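Side-chain contact in PTS system fructose-like EIIB component 3 (PDB 4TN5), which probably passes a phosphoryl group from phospho-EIIA, by way of a phosphocysteine, to fructose entering the cell through the EIIC component: residues I84-F87 with L88-P91. Sequence-based numbering, arbitrary orientation.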
loop_
_atom_site.group_PDB
_atom_site.type_symbol
_atom_site.label_atom_id
_atom_site.label_comp_id
_atom_site.label_asym_id
_atom_site.label_seq_id
_atom_site.Cartn_x
_atom_site.Cartn_y
_atom_site.Cartn_z
ATOM N N ILE A 84 -6.327 5.646 15.217
ATOM C CA ILE A 84 -7.469 6.424 15.694
ATOM C C ILE A 84 -7.054 7.773 16.267
ATOM O O ILE A 84 -7.551 8.816 15.843
ATOM C CB ILE A 84 -8.296 5.671 16.755
ATOM C CG1 ILE A 84 -9.237 4.674 16.083
ATOM C CG2 ILE A 84 -9.117 6.649 17.592
ATOM C CD1 ILE A 84 -10.320 4.147 17.007
ATOM N N TYR A 85 -6.141 7.776 17.227
ATOM C CA TYR A 85 -5.784 9.043 17.848
ATOM C C TYR A 85 -5.140 10.026 16.853
ATOM O O TYR A 85 -5.089 11.227 17.094
ATOM C CB TYR A 85 -4.961 8.781 19.098
ATOM C CG TYR A 85 -5.416 7.684 19.989
ATOM C CD1 TYR A 85 -6.762 7.480 20.301
ATOM C CD2 TYR A 85 -4.502 6.772 20.447
ATOM C CE1 TYR A 85 -7.136 6.421 21.105
ATOM C CE2 TYR A 85 -4.894 5.736 21.226
ATOM C CZ TYR A 85 -6.189 5.565 21.562
ATOM O OH TYR A 85 -6.506 4.505 22.359
ATOM N N ALA A 86 -4.681 9.508 15.717
ATOM C CA ALA A 86 -4.230 10.355 14.609
ATOM C C ALA A 86 -5.375 10.990 13.812
ATOM O O ALA A 86 -5.322 12.172 13.464
ATOM C CB ALA A 86 -3.324 9.580 13.682
ATOM N N PHE A 87 -6.400 10.200 13.511
ATOM C CA PHE A 87 -7.581 10.713 12.827
ATOM C C PHE A 87 -8.278 11.725 13.719
ATOM O O PHE A 87 -8.823 12.726 13.246
ATOM C CB PHE A 87 -8.540 9.574 12.488
ATOM C CG PHE A 87 -9.844 10.034 11.906
ATOM C CD1 PHE A 87 -9.931 10.390 10.572
ATOM C CD2 PHE A 87 -10.982 10.107 12.691
ATOM C CE1 PHE A 87 -11.127 10.813 10.032
ATOM C CE2 PHE A 87 -12.181 10.531 12.156
ATOM C CZ PHE A 87 -12.253 10.883 10.825
ATOM N N LEU A 88 -8.251 11.457 15.018
ATOM C CA LEU A 88 -8.879 12.353 15.974
ATOM C C LEU A 88 -8.190 13.714 16.091
ATOM O O LEU A 88 -8.861 14.748 16.009
ATOM C CB LEU A 88 -9.039 11.699 17.350
ATOM C CG LEU A 88 -10.075 10.578 17.452
ATOM C CD1 LEU A 88 -10.304 10.209 18.912
ATOM C CD2 LEU A 88 -11.380 10.989 16.788
ATOM N N ARG A 89 -6.864 13.726 16.257
ATOM C CA ARG A 89 -6.179 14.985 16.573
ATOM C C ARG A 89 -6.387 15.929 15.408
ATOM O O ARG A 89 -6.781 17.073 15.598
ATOM C CB ARG A 89 -4.708 14.804 16.935
ATOM C CG ARG A 89 -3.698 14.731 15.815
ATOM C CD ARG A 89 -2.394 14.436 16.506
ATOM N NE ARG A 89 -2.414 13.090 17.105
ATOM C CZ ARG A 89 -2.037 11.994 16.450
ATOM N NH1 ARG A 89 -1.605 12.095 15.208
ATOM N NH2 ARG A 89 -2.054 10.808 17.025
ATOM N N GLU A 90 -6.121 15.453 14.198
ATOM C CA GLU A 90 -6.366 16.268 13.020
ATOM C C GLU A 90 -6.860 15.492 11.804
ATOM O O GLU A 90 -6.082 14.824 11.112
ATOM C CB GLU A 90 -5.082 17.028 12.680
ATOM C CG GLU A 90 -5.294 18.075 11.593
ATOM C CD GLU A 90 -4.056 18.899 11.317
ATOM O OE1 GLU A 90 -3.025 18.314 10.931
ATOM O OE2 GLU A 90 -4.115 20.136 11.490
ATOM N N PRO A 91 -8.166 15.600 11.531
ATOM C CA PRO A 91 -8.814 14.800 10.489
ATOM C C PRO A 91 -8.714 15.316 9.043
ATOM O O PRO A 91 -8.897 14.508 8.137
ATOM C CB PRO A 91 -10.283 14.762 10.949
ATOM C CG PRO A 91 -10.398 15.758 12.114
ATOM C CD PRO A 91 -9.108 16.518 12.184
#
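P91, just past the end of helix 84-89 in the alpha/beta fold of a type-2 EIIB domain, packs back on F87, one of the apolar pairs of this helix end. CB of P91 sits over one face of the F87 ring, off toward its rim, 4.1 Å from CE1, and the two side chains cross at about a right angle. F87 also reaches L27 of helix 18-30 and I63 of strand 59-64. One turn back, I84 and L88 run side by side, CG2 of I84 4.0 Å from CD1 of L88; I84 also packs against C10, the presumed phosphocysteine site, while L88 leans on R23. The backbone of the helix is regular at first: L88 N to I84 O is 2.9 Å. R89 N then bonds to Y85 O, and the weak E90 N to A86 O bond comes where E90 leaves helical geometry. At the polar edge R89 folds back along the helix, bent at chi3 (67°), laying a guanidinium face over the Y85-A86 backbone. Its NH1 makes a salt bridge to OE1 of E113 and lies 3.4 Å from CB of A86.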